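Local coordinates for protein CurF (Lyngbya majuscula, PDB 5DP2) that probably serves as the unusual enoyl reductase that forms the cyclopropane ring in the curacin A polyketide pathway, with NADP bound as cofactor, at residues F60-I64 with K65-R69; S70-S74 with A75-T79; V321-A324 with F325-L328. All coordinates share one frame; numbering follows the deposited sequence.

Interaction 1: residues F60-I64 with K65-R69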
ATOM      1  N   PHE A  60      -0.285  -5.964 -14.900  1.00 10.21           N
ATOM      2  CA  PHE A  60      -1.493  -5.197 -14.564  1.00  9.95           C
ATOM      3  C   PHE A  60      -1.368  -3.867 -15.280  1.00  8.92           C
ATOM      4  O   PHE A  60      -0.384  -3.150 -15.080  1.00 10.07           O
ATOM      5  CB  PHE A  60      -1.639  -4.956 -13.048  1.00 12.10           C
ATOM      6  CG  PHE A  60      -2.969  -4.356 -12.656  1.00 11.76           C
ATOM      7  CD1 PHE A  60      -3.242  -2.992 -12.825  1.00 11.16           C
ATOM      8  CD2 PHE A  60      -3.954  -5.148 -12.114  1.00 14.92           C
ATOM      9  CE1 PHE A  60      -4.478  -2.459 -12.512  1.00 12.57           C
ATOM     10  CE2 PHE A  60      -5.191  -4.610 -11.782  1.00 15.67           C
ATOM     11  CZ  PHE A  60      -5.448  -3.261 -11.973  1.00 14.21           C
ATOM     12  N   GLN A  61      -2.363  -3.531 -16.096  1.00  9.05           N
ATOM     13  CA  GLN A  61      -2.339  -2.264 -16.823  1.00  9.08           C
ATOM     14  C   GLN A  61      -3.226  -1.215 -16.151  1.00  8.58           C
ATOM     15  O   GLN A  61      -4.411  -1.469 -15.910  1.00  9.76           O
ATOM     16  CB  GLN A  61      -2.769  -2.441 -18.276  1.00 10.52           C
ATOM     17  CG  GLN A  61      -2.545  -1.175 -19.059  1.00 11.46           C
ATOM     18  CD  GLN A  61      -2.815  -1.363 -20.519  1.00 14.21           C
ATOM     19  OE1 GLN A  61      -3.803  -0.830 -21.052  1.00 18.65           O
ATOM     20  NE2 GLN A  61      -1.941  -2.110 -21.192  1.00 14.87           N
ATOM     21  N   GLU A  62      -2.643  -0.075 -15.793  1.00  8.00           N
ATOM     22  CA  GLU A  62      -3.461   0.960 -15.177  1.00  7.54           C
ATOM     23  C   GLU A  62      -4.545   1.446 -16.130  1.00  7.23           C
ATOM     24  O   GLU A  62      -4.285   1.674 -17.323  1.00  8.18           O
ATOM     25  CB  GLU A  62      -2.590   2.159 -14.776  1.00  7.99           C
ATOM     26  CG  GLU A  62      -1.608   1.843 -13.666  1.00  7.74           C
ATOM     27  CD  GLU A  62      -2.290   1.430 -12.403  1.00  7.86           C
ATOM     28  OE1 GLU A  62      -3.163   2.200 -11.925  1.00  8.84           O
ATOM     29  OE2 GLU A  62      -1.964   0.347 -11.839  1.00  9.20           O
ATOM     30  N   TYR A  63      -5.736   1.676 -15.582  1.00  7.59           N
ATOM     31  CA  TYR A  63      -6.839   2.349 -16.281  1.00  8.17           C
ATOM     32  C   TYR A  63      -7.140   3.728 -15.663  1.00  7.84           C
ATOM     33  O   TYR A  63      -7.802   4.547 -16.305  1.00  9.47           O
ATOM     34  CB  TYR A  63      -8.116   1.463 -16.310  1.00  8.70           C
ATOM     35  CG  TYR A  63      -8.542   1.050 -14.944  1.00  8.41           C
ATOM     36  CD1 TYR A  63      -9.308   1.908 -14.165  1.00  9.10           C
ATOM     37  CD2 TYR A  63      -8.105  -0.145 -14.364  1.00  9.81           C
ATOM     38  CE1 TYR A  63      -9.630   1.602 -12.857  1.00  9.91           C
ATOM     39  CE2 TYR A  63      -8.399  -0.448 -13.055  1.00 10.14           C
ATOM     40  CZ  TYR A  63      -9.166   0.418 -12.299  1.00  9.87           C
ATOM     41  OH  TYR A  63      -9.416   0.105 -10.999  1.00 12.26           O
ATOM     42  N   ILE A  64      -6.676   3.993 -14.438  1.00  7.31           N
ATOM     43  CA  ILE A  64      -6.887   5.296 -13.825  1.00  7.19           C
ATOM     44  C   ILE A  64      -6.069   6.330 -14.601  1.00  6.56           C
ATOM     45  O   ILE A  64      -4.846   6.228 -14.719  1.00  6.58           O
ATOM     46  CB  ILE A  64      -6.525   5.239 -12.334  1.00  8.25           C
ATOM     47  CG1 ILE A  64      -7.649   4.482 -11.619  1.00 10.13           C
ATOM     48  CG2 ILE A  64      -6.316   6.628 -11.765  1.00  8.77           C
ATOM     49  CD1 ILE A  64      -7.394   4.201 -10.175  1.00 11.54           C
ATOM     50  N   LYS A  65      -6.752   7.373 -15.091  1.00  6.95           N
ATOM     51  CA  LYS A  65      -6.100   8.320 -15.975  1.00  6.72           C
ATOM     52  C   LYS A  65      -5.060   9.178 -15.256  1.00  6.26           C
ATOM     53  O   LYS A  65      -4.112   9.625 -15.882  1.00  6.82           O
ATOM     54  CB  LYS A  65      -7.137   9.132 -16.753  1.00  8.43           C
ATOM     55  CG  LYS A  65      -7.824   8.261 -17.830  1.00 12.90           C
ATOM     56  CD  LYS A  65      -8.705   8.929 -18.823  1.00 16.03           C
ATOM     57  CE  LYS A  65      -8.896   7.964 -19.990  1.00 21.56           C
ATOM     58  NZ  LYS A  65      -9.823   8.497 -21.019  1.00 22.56           N
ATOM     59  N   LYS A  66      -5.213   9.350 -13.934  1.00  6.41           N
ATOM     60  CA  LYS A  66      -4.243  10.106 -13.144  1.00  7.12           C
ATOM     61  C   LYS A  66      -2.847   9.487 -13.195  1.00  6.06           C
ATOM     62  O   LYS A  66      -1.863  10.184 -12.951  1.00  6.88           O
ATOM     63  CB  LYS A  66      -4.741  10.167 -11.664  1.00  8.97           C
ATOM     64  CG  LYS A  66      -4.056  11.212 -10.806  1.00  8.98           C
ATOM     65  CD  LYS A  66      -4.551  11.234  -9.384  1.00 10.72           C
ATOM     66  CE  LYS A  66      -4.043  12.475  -8.681  1.00 11.94           C
ATOM     67  NZ  LYS A  66      -4.433  12.522  -7.273  1.00 13.83           N
ATOM     68  N   ARG A  67      -2.748   8.190 -13.488  1.00  5.53           N
ATOM     69  CA  ARG A  67      -1.460   7.508 -13.627  1.00  5.43           C
ATOM     70  C   ARG A  67      -0.742   7.786 -14.953  1.00  5.38           C
ATOM     71  O   ARG A  67       0.358   7.296 -15.142  1.00  6.28           O
ATOM     72  CB  ARG A  67      -1.602   6.006 -13.434  1.00  5.21           C
ATOM     73  CG  ARG A  67      -1.843   5.554 -11.983  1.00  5.37           C
ATOM     74  CD  ARG A  67      -0.669   5.773 -11.049  1.00  5.60           C
ATOM     75  NE  ARG A  67       0.582   5.145 -11.492  1.00  5.50           N
ATOM     76  CZ  ARG A  67       0.851   3.842 -11.441  1.00  5.55           C
ATOM     77  NH1 ARG A  67       0.052   2.977 -10.843  1.00  6.44           N
ATOM     78  NH2 ARG A  67       1.993   3.395 -11.991  1.00  6.16           N
ATOM     79  N   TYR A  68      -1.364   8.578 -15.850  1.00  5.69           N
ATOM     80  CA  TYR A  68      -0.776   8.851 -17.159  1.00  5.71           C
ATOM     81  C   TYR A  68      -0.660  10.329 -17.427  1.00  5.79           C
ATOM     82  O   TYR A  68      -1.601  11.103 -17.181  1.00  6.48           O
ATOM     83  CB  TYR A  68      -1.624   8.213 -18.263  1.00  6.79           C
ATOM     84  CG  TYR A  68      -1.687   6.709 -18.192  1.00  6.41           C
ATOM     85  CD1 TYR A  68      -0.722   5.930 -18.820  1.00  6.53           C
ATOM     86  CD2 TYR A  68      -2.709   6.047 -17.530  1.00  6.61           C
ATOM     87  CE1 TYR A  68      -0.782   4.559 -18.816  1.00  6.67           C
ATOM     88  CE2 TYR A  68      -2.780   4.671 -17.521  1.00  6.85           C
ATOM     89  CZ  TYR A  68      -1.835   3.921 -18.183  1.00  6.74           C
ATOM     90  OH  TYR A  68      -1.885   2.536 -18.250  1.00  8.01           O
ATOM     91  N   ARG A  69       0.459  10.743 -18.016  1.00  5.79           N
ATOM     92  CA  ARG A  69       0.595  12.123 -18.440  1.00  6.30           C
ATOM     93  C   ARG A  69      -0.502  12.489 -19.438  1.00  7.22           C
ATOM     94  O   ARG A  69      -0.768  11.752 -20.387  1.00  8.94           O
ATOM     95  CB  ARG A  69       1.973  12.347 -19.071  1.00  6.40           C
ATOM     96  CG  ARG A  69       3.140  12.155 -18.113  1.00  6.81           C
ATOM     97  CD  ARG A  69       3.058  13.029 -16.857  1.00  7.20           C
ATOM     98  NE  ARG A  69       2.989  14.456 -17.154  1.00  7.26           N
ATOM     99  CZ  ARG A  69       4.045  15.259 -17.210  1.00  7.28           C
ATOM    100  NH1 ARG A  69       5.268  14.814 -16.962  1.00  7.34           N
ATOM    101  NH2 ARG A  69       3.883  16.540 -17.531  1.00  8.07           N
TER
HETATM  102  O   HOH W   1      -2.571   3.175  -9.409  1.00  7.40           O
HETATM  103  O   HOH W   2       0.087   0.206 -16.710  1.00  9.88           O

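Interaction 2: residues S70-S74 with A75-T79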
ATOM      1  N   SER A  70      -1.133  13.652 -19.174  1.00  7.39           N
ATOM      2  CA  SER A  70      -2.261  14.181 -19.950  0.53  8.47           C
ATOM      3  C   SER A  70      -3.500  13.321 -19.900  1.00  7.93           C
ATOM      4  O   SER A  70      -4.477  13.583 -20.600  1.00  9.14           O
ATOM      5  CB  SER A  70      -1.878  14.437 -21.405  0.53  9.60           C
ATOM      6  OG  SER A  70      -0.982  15.504 -21.486  0.53 12.35           O
ATOM      7  N   GLY A  71      -3.486  12.283 -19.056  1.00  7.62           N
ATOM      8  CA  GLY A  71      -4.607  11.373 -18.958  1.00  8.36           C
ATOM      9  C   GLY A  71      -4.772  10.471 -20.163  1.00  8.87           C
ATOM     10  O   GLY A  71      -5.828   9.908 -20.343  1.00 12.08           O
ATOM     11  N   ILE A  72      -3.724  10.339 -20.981  1.00  8.82           N
ATOM     12  CA  ILE A  72      -3.763   9.547 -22.208  1.00 10.33           C
ATOM     13  C   ILE A  72      -3.028   8.225 -21.952  1.00  8.96           C
ATOM     14  O   ILE A  72      -1.834   8.202 -21.614  1.00  9.61           O
ATOM     15  CB  ILE A  72      -3.170  10.321 -23.401  1.00 12.27           C
ATOM     16  CG1 ILE A  72      -4.045  11.531 -23.698  1.00 15.02           C
ATOM     17  CG2 ILE A  72      -3.045   9.412 -24.619  1.00 14.37           C
ATOM     18  CD1 ILE A  72      -3.493  12.434 -24.769  1.00 19.38           C
ATOM     19  N   ILE A  73      -3.777   7.130 -22.047  1.00  9.85           N
ATOM     20  CA  ILE A  73      -3.270   5.791 -21.677  1.00  9.96           C
ATOM     21  C   ILE A  73      -2.282   5.243 -22.711  1.00 10.09           C
ATOM     22  O   ILE A  73      -2.676   4.966 -23.853  1.00 13.32           O
ATOM     23  CB  ILE A  73      -4.447   4.825 -21.450  1.00  9.84           C
ATOM     24  CG1 ILE A  73      -5.312   5.300 -20.271  1.00 10.98           C
ATOM     25  CG2 ILE A  73      -3.965   3.404 -21.220  1.00 10.84           C
ATOM     26  CD1 ILE A  73      -6.570   4.490 -20.042  1.00 12.62           C
ATOM     27  N   SER A  74      -1.034   5.063 -22.288  1.00  9.44           N
ATOM     28  CA  SER A  74       0.042   4.438 -23.075  0.69  9.98           C
ATOM     29  C   SER A  74       1.238   4.216 -22.175  1.00  9.07           C
ATOM     30  O   SER A  74       1.431   4.969 -21.224  1.00  8.79           O
ATOM     31  CB  SER A  74       0.480   5.319 -24.246  0.69 11.42           C
ATOM     32  OG  SER A  74       1.230   6.419 -23.774  0.69 12.55           O
ATOM     33  N   ALA A  75       2.076   3.221 -22.482  1.00  9.19           N
ATOM     34  CA  ALA A  75       3.242   2.963 -21.652  1.00  8.31           C
ATOM     35  C   ALA A  75       4.111   4.186 -21.510  1.00  7.60           C
ATOM     36  O   ALA A  75       4.620   4.464 -20.411  1.00  7.84           O
ATOM     37  CB  ALA A  75       4.074   1.816 -22.224  1.00  9.94           C
ATOM     38  N   GLU A  76       4.338   4.905 -22.609  1.00  8.51           N
ATOM     39  CA  GLU A  76       5.266   6.024 -22.567  0.50  8.58           C
ATOM     40  C   GLU A  76       4.748   7.220 -21.778  1.00  7.75           C
ATOM     41  O   GLU A  76       5.512   8.145 -21.483  1.00  8.95           O
ATOM     42  CB  GLU A  76       5.660   6.447 -23.981  0.50 10.54           C
ATOM     43  CG  GLU A  76       4.519   7.030 -24.800  0.50 11.09           C
ATOM     44  CD  GLU A  76       4.930   7.323 -26.224  0.50 19.37           C
ATOM     45  OE1 GLU A  76       5.813   6.613 -26.733  0.50 25.09           O
ATOM     46  OE2 GLU A  76       4.380   8.256 -26.841  0.50 22.64           O
ATOM     47  N   ASN A  77       3.461   7.187 -21.408  1.00  7.29           N
ATOM     48  CA  ASN A  77       2.853   8.235 -20.585  1.00  6.83           C
ATOM     49  C   ASN A  77       2.729   7.835 -19.114  1.00  6.27           C
ATOM     50  O   ASN A  77       2.351   8.670 -18.294  1.00  6.23           O
ATOM     51  CB  ASN A  77       1.477   8.613 -21.136  1.00  7.31           C
ATOM     52  CG  ASN A  77       1.551   9.275 -22.492  1.00  8.11           C
ATOM     53  OD1 ASN A  77       2.629   9.633 -22.975  1.00  9.50           O
ATOM     54  ND2 ASN A  77       0.381   9.461 -23.095  1.00 10.57           N
ATOM     55  N   LEU A  78       2.957   6.565 -18.786  1.00  6.25           N
ATOM     56  CA  LEU A  78       2.757   6.079 -17.408  1.00  5.94           C
ATOM     57  C   LEU A  78       3.750   6.723 -16.443  1.00  5.53           C
ATOM     58  O   LEU A  78       4.954   6.738 -16.693  1.00  5.97           O
ATOM     59  CB  LEU A  78       2.924   4.556 -17.390  1.00  6.19           C
ATOM     60  CG  LEU A  78       2.637   3.862 -16.046  1.00  6.64           C
ATOM     61  CD1 LEU A  78       1.190   3.988 -15.611  1.00  7.08           C
ATOM     62  CD2 LEU A  78       3.022   2.401 -16.131  1.00  7.68           C
ATOM     63  N   THR A  79       3.218   7.206 -15.312  1.00  5.66           N
ATOM     64  CA  THR A  79       4.045   7.680 -14.216  1.00  5.30           C
ATOM     65  C   THR A  79       3.899   6.729 -13.017  1.00  4.87           C
ATOM     66  O   THR A  79       3.022   5.865 -12.982  1.00  5.41           O
ATOM     67  CB  THR A  79       3.710   9.136 -13.823  1.00  5.62           C
ATOM     68  OG1 THR A  79       2.367   9.214 -13.343  1.00  6.19           O
ATOM     69  CG2 THR A  79       3.838  10.086 -14.984  1.00  6.51           C
TER
HETATM   70  O   HOH W   3       1.596   7.669 -26.139  1.00 38.81           O

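Interaction 3: residues V321-A324 with F325-L328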
ATOM      1  N   VAL A 321      17.083   3.128  -8.670  1.00  8.20           N
ATOM      2  CA  VAL A 321      15.665   2.820  -8.698  1.00  8.11           C
ATOM      3  C   VAL A 321      15.356   1.463  -9.358  1.00  7.99           C
ATOM      4  O   VAL A 321      14.426   0.787  -8.913  1.00  7.99           O
ATOM      5  CB  VAL A 321      14.877   3.989  -9.368  1.00  9.05           C
ATOM      6  CG1 VAL A 321      15.235   4.167 -10.845  1.00 10.29           C
ATOM      7  CG2 VAL A 321      13.386   3.830  -9.170  1.00 10.00           C
ATOM      8  N   VAL A 322      16.114   1.048 -10.369  1.00  8.37           N
ATOM      9  CA  VAL A 322      15.844  -0.263 -10.963  1.00  8.90           C
ATOM     10  C   VAL A 322      16.057  -1.371  -9.910  1.00  8.87           C
ATOM     11  O   VAL A 322      15.235  -2.282  -9.778  1.00  9.25           O
ATOM     12  CB  VAL A 322      16.728  -0.502 -12.211  1.00 10.64           C
ATOM     13  CG1 VAL A 322      16.621  -1.945 -12.690  1.00 12.01           C
ATOM     14  CG2 VAL A 322      16.312   0.445 -13.336  1.00 11.50           C
ATOM     15  N   GLU A 323      17.167  -1.293  -9.183  1.00  9.42           N
ATOM     16  CA  GLU A 323      17.430  -2.259  -8.128  1.00 10.03           C
ATOM     17  C   GLU A 323      16.375  -2.204  -7.009  1.00  8.28           C
ATOM     18  O   GLU A 323      16.065  -3.237  -6.407  1.00  8.81           O
ATOM     19  CB  GLU A 323      18.825  -2.105  -7.563  1.00 12.42           C
ATOM     20  CG  GLU A 323      19.898  -2.533  -8.567  1.00 17.45           C
ATOM     21  CD  GLU A 323      19.693  -3.946  -9.147  1.00 24.39           C
ATOM     22  OE1 GLU A 323      19.349  -4.900  -8.409  1.00 27.60           O
ATOM     23  OE2 GLU A 323      19.895  -4.130 -10.367  1.00 38.50           O
ATOM     24  N   ALA A 324      15.832  -1.016  -6.712  1.00  7.41           N
ATOM     25  CA  ALA A 324      14.768  -0.910  -5.717  1.00  7.30           C
ATOM     26  C   ALA A 324      13.526  -1.702  -6.171  1.00  6.79           C
ATOM     27  O   ALA A 324      12.927  -2.454  -5.413  1.00  7.13           O
ATOM     28  CB  ALA A 324      14.417   0.548  -5.503  1.00  7.62           C
ATOM     29  N   PHE A 325      13.129  -1.514  -7.451  1.00  6.82           N
ATOM     30  CA  PHE A 325      12.014  -2.263  -7.992  1.00  7.15           C
ATOM     31  C   PHE A 325      12.310  -3.760  -7.989  1.00  7.83           C
ATOM     32  O   PHE A 325      11.440  -4.573  -7.668  1.00  8.26           O
ATOM     33  CB  PHE A 325      11.642  -1.808  -9.422  1.00  7.69           C
ATOM     34  CG  PHE A 325      10.690  -0.618  -9.514  1.00  7.07           C
ATOM     35  CD1 PHE A 325      11.042   0.641  -9.073  1.00  6.99           C
ATOM     36  CD2 PHE A 325       9.448  -0.765 -10.107  1.00  7.33           C
ATOM     37  CE1 PHE A 325      10.157   1.714  -9.192  1.00  7.40           C
ATOM     38  CE2 PHE A 325       8.561   0.299 -10.246  1.00  8.02           C
ATOM     39  CZ  PHE A 325       8.930   1.557  -9.796  1.00  7.73           C
ATOM     40  N   ARG A 326      13.547  -4.137  -8.339  1.00  8.44           N
ATOM     41  CA  ARG A 326      13.919  -5.559  -8.358  1.00  9.45           C
ATOM     42  C   ARG A 326      13.902  -6.172  -6.972  1.00  9.01           C
ATOM     43  O   ARG A 326      13.567  -7.355  -6.818  1.00 10.58           O
ATOM     44  CB  ARG A 326      15.303  -5.736  -8.985  1.00 11.83           C
ATOM     45  CG  ARG A 326      15.317  -5.696 -10.482  1.00 15.28           C
ATOM     46  CD  ARG A 326      16.719  -5.863 -11.019  1.00 18.10           C
ATOM     47  NE  ARG A 326      16.633  -5.927 -12.463  1.00 20.32           N
ATOM     48  CZ  ARG A 326      17.584  -5.537 -13.302  1.00 23.61           C
ATOM     49  NH1 ARG A 326      18.744  -5.086 -12.834  1.00 26.87           N
ATOM     50  NH2 ARG A 326      17.400  -5.631 -14.623  1.00 25.01           N
ATOM     51  N   HIS A 327      14.250  -5.379  -5.958  1.00  8.74           N
ATOM     52  CA  HIS A 327      14.264  -5.860  -4.572  1.00  8.91           C
ATOM     53  C   HIS A 327      12.857  -6.311  -4.195  1.00  8.56           C
ATOM     54  O   HIS A 327      12.655  -7.322  -3.526  1.00 10.36           O
ATOM     55  CB  HIS A 327      14.802  -4.758  -3.665  1.00  9.82           C
ATOM     56  CG  HIS A 327      15.157  -5.197  -2.280  1.00 11.02           C
ATOM     57  ND1 HIS A 327      16.377  -5.734  -1.936  1.00 14.10           N
ATOM     58  CD2 HIS A 327      14.455  -5.091  -1.126  1.00 11.60           C
ATOM     59  CE1 HIS A 327      16.399  -5.952  -0.629  1.00 14.64           C
ATOM     60  NE2 HIS A 327      15.236  -5.585  -0.120  1.00 14.46           N
ATOM     61  N   LEU A 328      11.851  -5.532  -4.623  1.00  8.18           N
ATOM     62  CA  LEU A 328      10.447  -5.881  -4.377  1.00  8.07           C
ATOM     63  C   LEU A 328       9.992  -7.033  -5.274  1.00  8.04           C
ATOM     64  O   LEU A 328       9.354  -7.975  -4.794  1.00  9.21           O
ATOM     65  CB  LEU A 328       9.557  -4.628  -4.557  1.00  7.84           C
ATOM     66  CG  LEU A 328       8.106  -4.832  -4.167  1.00  8.11           C
ATOM     67  CD1 LEU A 328       7.910  -5.423  -2.778  1.00 10.29           C
ATOM     68  CD2 LEU A 328       7.372  -3.519  -4.318  1.00  9.02           C
TER

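Interaction 1: residues F60-I64 with K65-R69
The phenol of Tyr-68 closes a turn of the chain by donating from OH to Glu-62 O at 2.7 Å, the donor tilted 25° from the carbonyl plane. With CG anti to its carbonyl carbon (chi1 -63°), the ring brings its edge to two backbone oxygens, Glu-62 O and Ile-64 O. Between these ends runs a short 3-10 turn in the GroES-like domain, where Arg-67 N bonds to Ile-64 O at 3.1 Å. Arg-67 bends at chi2 and chi3, which curls its guanidinium back until one face lies over Glu-62 CG. Its NH1 stands 3.5 Å from Glu-62 OE2, a long salt bridge, the two planes 30° apart. Water 1 completes the link, donating a hydrogen bond to Glu-62 OE1 (2.8 Å) and accepting one from Arg-67 NH1 (3.0 Å). Replacing Tyr-68 with phenylalanine would probably leave Glu-62 O without its phenol donor and the turn less firmly closed. Stronger partners lie beyond: Asn-55 and Arg-51 hold Glu-62 OE2, while Thr-79 O and Asn-55 take Arg-67 NH2. The buried carboxylate and guanidinium thus probably offset each other's charge mainly through a shared polar network, with their direct contact a minor part.

Interaction 2: residues S70-S74 with A75-T79
Asn-77 crosses Ile-72 at a slant, its amide nitrogen ND2 lying 3.7 Å from both CB and CG2 of the isoleucine. The motif is a single 3-10 turn, residues 75-77, entered from the extended residues 72-74 and set in the loop between helix 50-57 and strand 83-91 of the GroES-like domain. It illustrates how one polar side chain can tie such a turn to the chain that leads into it. Asn-77 carries CG anti to its carbonyl carbon (chi1 -66°), which swings the amide back over the incoming residues. There ND2 donates to Ile-72 O at 2.9 Å along a nearly straight N-H path of 166°. The acceptor sits in the amide plane, although the donor stands well above the carbonyl plane of Ile-72. Because Ile-72 O lies in the amide plane, the bond probably holds the amide against rotation about chi2.

The backbone supplies the second tie: Asn-77 N meets Ser-74 O at 3.0 Å, the i to i+3 bond that defines the turn, and Leu-78 N follows by bonding to Ala-75 O at 3.1 Å. Outward, Arg-69 pairs with Asn-77 and Arg-67 with Thr-79 through their backbones, joining the far end of the turn to the preceding part of the same loop, while Arg-14 reaches Glu-76 O. Glu-76, at the solvent-facing side, is modelled in two conformers, as is Ser-74, and any contact between their side chains is correspondingly doubtful. Equally doubtful, because it rests on one of the two serine conformers, is a weak bond from Asn-77 N to Ser-74 OG at 3.3 Å, with that hydroxyl oxygen 3.1 Å from Asn-77 CG.

Interaction 3: residues V321-A324 with F325-L328
Arg-326 and Glu-323, one helical turn apart, meet in a salt bridge: NH1 of Arg-326 donates to OE2 of Glu-323 at 2.9 Å. The carboxylate oxygen lies close to the guanidinium plane and is itself met on its syn side, though 29° out of the carboxylate plane, and the two planes stand 56° apart. Glu-323 bends at chi2 (-53°), turning its carboxylate back toward the arginine, whereas Arg-326 runs extended from CG to NE and passes along Val-322. The methyl CG1 of that valine sits over the centre of one guanidinium face, 3.8 Å from Arg-326 CZ. The charged plane thus has an apolar support beneath it and an acid at its edge.

On the neighbouring flank Val-321 and Phe-325 lie side by side and point the same way, with CG2 of the valine 3.9 Å from CE1 of the ring. The ring edge also comes near Val-321 O, whose main partner is Phe-325 N at 3.0 Å. That bond belongs to the i to i+4 series of helix 321-329, continued by Arg-326 N to Val-322 O at 2.9 Å and His-327 N to Glu-323 O at 2.8 Å. The regular spacing of this series is what brings these side chains together.

Farther out, the helix is the crossover of a beta-alpha-beta unit between parallel strands 313-317 and 336-340. Ala-324 packs on both strands, while Phe-325 and Leu-328 pack on helix 50-57, Leu-328 also touching the NADP. The charge of Arg-326 is therefore probably balanced at its edge by Glu-323, while its face rests on a valine methyl.

How the interactions relate
Order along the chain runs from interaction 1 straight into interaction 2, with interaction 3 some 240 residues later. The first two share the loop between helix 50-57 and strand 83-91, their centres about 7 Å apart, and pack together where Tyr-68 CE1 lies 3.3 Å from Ser-74 O. Interaction 3 lies with its centre about 21 Å from each of the others and touches neither. Helix 50-57 relates interactions 1 and 3, since side chains from both 60-69 and 321-328 pack on it. Two sequence-distant pieces of one enoyl reductase chain thus meet the same helix; Leu-328 touches the NADP, while the Tyr-63 side chain is about 9 Å from it.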